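Local atomic coordinates of transmembrane protease (Mus musculus, PDB entry 2E7V), a protein that probably cleaves proteins at the cell surface as a membrane-anchored serine protease, of which this is the SEA domain, a non-catalytic extracellular module. Residues A[35-40]-A[57-62]; A[9-14]-A[71-76]. All coordinates share one frame; numbering follows the deposited sequence.

Contact 1: residues A[35-40]-A[57-62]; sequences ERIEAM and THVVKL
Glu38 reaches from its helix to the backbone of the edge strand, where its OE1 accepts the N-H of Val59 at 2.8 Å from Val59 N. The bond is nearly straight, 166° at the hydrogen, and uses the anti lone pair of OE1, the one turned away from OE2. A water donates to the same oxygen, 2.6 Å from Glu38 OE1, and also to Val59 O, so that the carboxylate holds the N-H directly and is linked to the C=O of the same residue through the water. Glutamate suits this place because its chain is long enough to cross from helix to strand: CG lies anti to the carbonyl carbon (chi1 -75°) and the chain then runs extended, taking CG and CD past His58 CA. The CB of His58 touches OE1, although the side chain as a whole sets off away from the helix.

Beside this polar link lies an apolar one. Ile37 and Val59 cross at about a right angle, with Ile37 CG2 meeting Val59 CG2 at 3.8 Å, two branched residues that fill the space between helix and strand. Ile37 CD1 reaches more loosely toward Leu62 CD2, 4.4 Å away. This is the helix-on-sheet packing of the alpha+beta SEA domain, in which helix 28-46 lies across one face of the mixed sheet; the axes of segments 35-40 and 57-62 approach to 7.7 Å, with 144° between their directions, so they run roughly antiparallel.

Thr57 is turned with its methyl to the helix, CG2 lying 3.6 Å from Glu38 O, while its OG1 bonds to Val74 O on the next strand. Glu38 O is in turn hydrogen-bonded by Thr42 OG1. Further along, Val60 and Lys61 both face Asp72 in a classic beta bulge, and Ile37 also packs on Ile107.

Contact 2: residues A[9-14]-A[71-76]; sequences SSFQIL and ADVVMK
Phe11 and Val73 meet on the buried face of two antiparallel strands. From its CB, 4.1 Å from Ala71 O, the Phe11 side chain turns with CG anti to the carbonyl carbon (chi1 -67°), which swings the ring toward Val73. There CD2 lies 3.6 Å from Val73 CG2, and CE2, one atom further out, rests 3.7 Å from Val73 CB; the valine methyl comes in obliquely to the ring. Ile13 continues the apolar surface, its CG1 and CD1 both against Ala71 CB, where a small methyl accommodates the larger chain. Ile37 and Ile41 of helix 28-46 cover Ala71 and Val73 in turn, making this side part of the hydrophobic core of the SEA domain.

The backbones are joined by paired bonds at Ser9 with Val73 and at Phe11 with Ala71. Between them Ser10 and Asp72 form a non-hydrogen-bonded pair whose side chains emerge on the other face. Here Ser10 OG donates to Asp72 OD1 at 2.6 Å, a short bond that meets the oxygen nearly along its C-O axis. The other carboxylate oxygen, OD2, forms a salt bridge with Arg63, which also makes a weak bond to Ser10 OG. An alanine in place of Asp72 would probably leave the Ser10 hydroxyl without its acceptor and the Arg63 guanidinium without its charged mate.

The two faces thus differ in chemistry: that of Phe11, Ala71 and Val73 packs mostly hydrocarbon against helix 28-46, with Ser9 at its margin, whereas on the opposite face Arg63 is likely to stabilise the negative charge of Asp72.

Overall arrangement
Contacts 1 and 2 lie side by side in one sheet, their centres about 7 Å apart, because strands 54-65 and 68-78 are neighbours both in sequence and in space. Val60 N approaches Asp72 O at 2.7 Å, a probable hydrogen bond, and Val60 CG1 packs against Val74 CG2 at 3.4 Å. Contact 2 pairs the chain's first strand with 68-78, while contact 1 fastens helix 28-46 to the edge strand 54-65. The same helix also covers contact 2: Ile37 touches Ile13 and Ala71, so one isoleucine touches all four strands of the sheet, counting Ile107. Neither contact contains a bound ligand; contact 2 is buried in the core, whereas contact 1 is only partly buried.

Contact 1: residues A[35-40]-A[57-62]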
loop_
_atom_site.group_PDB
_atom_site.type_symbol
_atom_site.label_atom_id
_atom_site.label_comp_id
_atom_site.label_asym_id
_atom_site.label_seq_id
_atom_site.Cartn_x
_atom_site.Cartn_y
_atom_site.Cartn_z
ATOM N N GLU A 35 -2.749 -6.884 7.025
ATOM C CA GLU A 35 -1.590 -6.759 7.896
ATOM C C GLU A 35 -0.296 -6.748 7.084
ATOM O O GLU A 35 0.622 -5.994 7.392
ATOM C CB GLU A 35 -1.587 -7.912 8.903
ATOM C CG GLU A 35 -0.366 -7.995 9.782
ATOM C CD GLU A 35 -0.476 -9.135 10.772
ATOM O OE1 GLU A 35 -1.342 -9.058 11.676
ATOM O OE2 GLU A 35 0.294 -10.113 10.636
ATOM N N ARG A 36 -0.231 -7.576 6.042
ATOM C CA ARG A 36 0.958 -7.639 5.190
ATOM C C ARG A 36 1.138 -6.314 4.447
ATOM O O ARG A 36 2.249 -5.776 4.352
ATOM C CB ARG A 36 0.832 -8.795 4.190
ATOM C CG ARG A 36 1.919 -8.849 3.109
ATOM C CD ARG A 36 3.329 -8.880 3.698
ATOM N NE ARG A 36 4.376 -8.836 2.668
ATOM C CZ ARG A 36 5.644 -8.505 2.917
ATOM N NH1 ARG A 36 6.020 -8.197 4.149
ATOM N NH2 ARG A 36 6.539 -8.456 1.932
ATOM N N ILE A 37 0.034 -5.794 3.924
ATOM C CA ILE A 37 0.047 -4.526 3.202
ATOM C C ILE A 37 0.481 -3.378 4.127
ATOM O O ILE A 37 1.282 -2.514 3.731
ATOM C CB ILE A 37 -1.356 -4.248 2.584
ATOM C CG1 ILE A 37 -1.586 -5.211 1.413
ATOM C CG2 ILE A 37 -1.454 -2.792 2.108
ATOM C CD1 ILE A 37 -3.013 -5.267 0.917
ATOM N N GLU A 38 -0.028 -3.380 5.357
ATOM C CA GLU A 38 0.326 -2.344 6.338
ATOM C C GLU A 38 1.803 -2.425 6.743
ATOM O O GLU A 38 2.465 -1.402 6.949
ATOM C CB GLU A 38 -0.575 -2.465 7.581
ATOM C CG GLU A 38 -1.996 -1.948 7.333
ATOM C CD GLU A 38 -3.009 -2.390 8.382
ATOM O OE1 GLU A 38 -4.217 -2.115 8.182
ATOM O OE2 GLU A 38 -2.600 -3.007 9.397
ATOM N N ALA A 39 2.315 -3.648 6.844
ATOM C CA ALA A 39 3.711 -3.862 7.200
ATOM C C ALA A 39 4.626 -3.369 6.090
ATOM O O ALA A 39 5.670 -2.773 6.354
ATOM C CB ALA A 39 3.960 -5.340 7.448
ATOM N N MET A 40 4.234 -3.632 4.850
ATOM C CA MET A 40 5.012 -3.230 3.686
ATOM C C MET A 40 5.126 -1.717 3.605
ATOM O O MET A 40 6.220 -1.173 3.433
ATOM C CB MET A 40 4.382 -3.788 2.401
ATOM C CG MET A 40 4.533 -5.314 2.257
ATOM S SD MET A 40 3.851 -5.980 0.732
ATOM C CE MET A 40 4.967 -5.228 -0.447
ATOM N N THR A 57 -0.100 3.505 9.364
ATOM C CA THR A 57 -0.985 3.287 8.232
ATOM C C THR A 57 -1.983 2.170 8.508
ATOM O O THR A 57 -1.805 1.352 9.418
ATOM C CB THR A 57 -0.178 2.921 6.978
ATOM O OG1 THR A 57 -1.037 2.900 5.833
ATOM C CG2 THR A 57 0.469 1.549 7.144
ATOM N N HIS A 58 -3.046 2.143 7.718
ATOM C CA HIS A 58 -4.041 1.106 7.882
ATOM C C HIS A 58 -4.953 0.995 6.684
ATOM O O HIS A 58 -5.343 1.997 6.068
ATOM C CB HIS A 58 -4.857 1.335 9.161
ATOM C CG HIS A 58 -5.871 2.433 9.064
ATOM N ND1 HIS A 58 -7.222 2.185 8.951
ATOM C CD2 HIS A 58 -5.739 3.780 9.116
ATOM C CE1 HIS A 58 -7.879 3.332 8.942
ATOM N NE2 HIS A 58 -7.004 4.316 9.041
ATOM N N VAL A 59 -5.247 -0.252 6.342
ATOM C CA VAL A 59 -6.125 -0.582 5.239
ATOM C C VAL A 59 -7.546 -0.316 5.753
ATOM O O VAL A 59 -7.975 -0.908 6.745
ATOM C CB VAL A 59 -5.948 -2.079 4.854
ATOM C CG1 VAL A 59 -7.042 -2.524 3.900
ATOM C CG2 VAL A 59 -4.573 -2.291 4.231
ATOM N N VAL A 60 -8.261 0.594 5.097
ATOM C CA VAL A 60 -9.624 0.922 5.514
ATOM C C VAL A 60 -10.595 -0.093 4.941
ATOM O O VAL A 60 -11.679 -0.305 5.475
ATOM C CB VAL A 60 -10.029 2.336 5.066
ATOM C CG1 VAL A 60 -9.085 3.353 5.677
ATOM C CG2 VAL A 60 -10.014 2.427 3.568
ATOM N N LYS A 61 -10.204 -0.709 3.832
ATOM C CA LYS A 61 -11.021 -1.742 3.224
ATOM C C LYS A 61 -10.397 -2.317 1.969
ATOM O O LYS A 61 -9.560 -1.679 1.314
ATOM C CB LYS A 61 -12.434 -1.232 2.934
ATOM C CG LYS A 61 -12.662 -0.591 1.594
ATOM C CD LYS A 61 -14.160 -0.554 1.316
ATOM C CE LYS A 61 -14.764 -1.957 1.389
ATOM N NZ LYS A 61 -16.248 -1.982 1.198
ATOM N N LEU A 62 -10.779 -3.554 1.676
ATOM C CA LEU A 62 -10.300 -4.271 0.505
ATOM C C LEU A 62 -11.480 -4.338 -0.431
ATOM O O LEU A 62 -12.563 -4.781 -0.052
ATOM C CB LEU A 62 -9.858 -5.687 0.880
ATOM C CG LEU A 62 -8.629 -5.744 1.786
ATOM C CD1 LEU A 62 -8.334 -7.189 2.184
ATOM C CD2 LEU A 62 -7.438 -5.119 1.059
HETATM O O HOH W 1 -6.602 -3.254 8.249
#

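Contact 2: residues A[9-14]-A[71-76]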
loop_
_atom_site.group_PDB
_atom_site.type_symbol
_atom_site.label_atom_id
_atom_site.label_comp_id
_atom_site.label_asym_id
_atom_site.label_seq_id
_atom_site.Cartn_x
_atom_site.Cartn_y
_atom_site.Cartn_z
ATOM N N SER A 9 -4.967 6.442 -0.540
ATOM C CA SER A 9 -4.895 6.045 -1.931
ATOM C C SER A 9 -5.487 4.656 -2.074
ATOM O O SER A 9 -5.638 3.922 -1.086
ATOM C CB SER A 9 -3.437 6.017 -2.402
ATOM O OG SER A 9 -2.744 7.166 -1.946
ATOM N N SER A 10 -5.839 4.305 -3.306
ATOM C CA SER A 10 -6.362 2.980 -3.605
ATOM C C SER A 10 -5.235 2.289 -4.358
ATOM O O SER A 10 -4.840 2.720 -5.448
ATOM C CB SER A 10 -7.608 3.071 -4.481
ATOM O OG SER A 10 -8.681 3.657 -3.765
ATOM N N PHE A 11 -4.695 1.241 -3.753
ATOM C CA PHE A 11 -3.589 0.502 -4.337
ATOM C C PHE A 11 -4.039 -0.797 -4.964
ATOM O O PHE A 11 -4.768 -1.582 -4.344
ATOM C CB PHE A 11 -2.567 0.123 -3.271
ATOM C CG PHE A 11 -1.838 1.280 -2.671
ATOM C CD1 PHE A 11 -0.661 1.756 -3.257
ATOM C CD2 PHE A 11 -2.284 1.858 -1.488
ATOM C CE1 PHE A 11 0.064 2.796 -2.655
ATOM C CE2 PHE A 11 -1.576 2.887 -0.889
ATOM C CZ PHE A 11 -0.391 3.358 -1.476
ATOM N N GLN A 12 -3.583 -1.047 -6.179
ATOM C CA GLN A 12 -3.899 -2.312 -6.824
ATOM C C GLN A 12 -3.074 -3.356 -6.056
ATOM O O GLN A 12 -1.864 -3.201 -5.899
ATOM C CB GLN A 12 -3.470 -2.283 -8.294
ATOM C CG GLN A 12 -4.374 -1.459 -9.205
ATOM C CD GLN A 12 -3.700 -0.208 -9.738
ATOM O OE1 GLN A 12 -3.808 0.875 -9.154
ATOM N NE2 GLN A 12 -2.988 -0.353 -10.851
ATOM N N ILE A 13 -3.717 -4.412 -5.568
ATOM C CA ILE A 13 -2.997 -5.440 -4.823
ATOM C C ILE A 13 -2.692 -6.570 -5.794
ATOM O O ILE A 13 -3.522 -7.441 -6.047
ATOM C CB ILE A 13 -3.836 -5.946 -3.616
ATOM C CG1 ILE A 13 -4.221 -4.756 -2.719
ATOM C CG2 ILE A 13 -3.036 -6.965 -2.803
ATOM C CD1 ILE A 13 -3.023 -3.882 -2.263
ATOM N N LEU A 14 -1.482 -6.534 -6.344
ATOM C CA LEU A 14 -1.047 -7.498 -7.341
ATOM C C LEU A 14 -0.944 -8.951 -6.889
ATOM O O LEU A 14 -0.617 -9.245 -5.742
ATOM C CB LEU A 14 0.308 -7.056 -7.921
ATOM C CG LEU A 14 0.475 -5.591 -8.347
ATOM C CD1 LEU A 14 1.877 -5.375 -8.914
ATOM C CD2 LEU A 14 -0.573 -5.228 -9.396
ATOM N N ALA A 71 -6.863 -2.094 -2.410
ATOM C CA ALA A 71 -6.902 -1.752 -0.998
ATOM C C ALA A 71 -6.943 -0.241 -0.792
ATOM O O ALA A 71 -6.118 0.490 -1.344
ATOM C CB ALA A 71 -5.690 -2.342 -0.293
ATOM N N ASP A 72 -7.929 0.232 -0.040
ATOM C CA ASP A 72 -7.999 1.657 0.253
ATOM C C ASP A 72 -7.196 1.792 1.542
ATOM O O ASP A 72 -7.525 1.185 2.565
ATOM C CB ASP A 72 -9.439 2.125 0.439
ATOM C CG ASP A 72 -10.276 1.932 -0.817
ATOM O OD1 ASP A 72 -9.737 2.091 -1.936
ATOM O OD2 ASP A 72 -11.471 1.627 -0.685
ATOM N N VAL A 73 -6.130 2.580 1.458
ATOM C CA VAL A 73 -5.178 2.774 2.553
ATOM C C VAL A 73 -5.052 4.212 3.054
ATOM O O VAL A 73 -4.932 5.155 2.254
ATOM C CB VAL A 73 -3.768 2.298 2.084
ATOM C CG1 VAL A 73 -2.722 2.505 3.185
ATOM C CG2 VAL A 73 -3.835 0.846 1.648
ATOM N N VAL A 74 -5.076 4.383 4.374
ATOM C CA VAL A 74 -4.918 5.709 4.971
ATOM C C VAL A 74 -3.511 5.767 5.569
ATOM O O VAL A 74 -3.057 4.798 6.175
ATOM C CB VAL A 74 -5.945 5.972 6.112
ATOM C CG1 VAL A 74 -5.523 7.199 6.916
ATOM C CG2 VAL A 74 -7.339 6.215 5.533
ATOM N N MET A 75 -2.825 6.888 5.375
ATOM C CA MET A 75 -1.483 7.074 5.915
ATOM C C MET A 75 -1.459 8.376 6.710
ATOM O O MET A 75 -1.900 9.427 6.209
ATOM C CB MET A 75 -0.436 7.126 4.785
ATOM C CG MET A 75 -0.258 5.811 4.000
ATOM S SD MET A 75 0.480 6.074 2.334
ATOM C CE MET A 75 -0.973 6.688 1.500
ATOM N N LYS A 76 -0.960 8.303 7.948
ATOM C CA LYS A 76 -0.866 9.472 8.833
ATOM C C LYS A 76 0.570 9.950 9.041
ATOM O O LYS A 76 1.463 9.141 9.348
ATOM C CB LYS A 76 -1.461 9.165 10.214
ATOM C CG LYS A 76 -1.368 10.347 11.184
ATOM C CD LYS A 76 -2.076 10.095 12.503
ATOM C CE LYS A 76 -2.138 11.382 13.324
ATOM N NZ LYS A 76 -2.891 11.215 14.588
#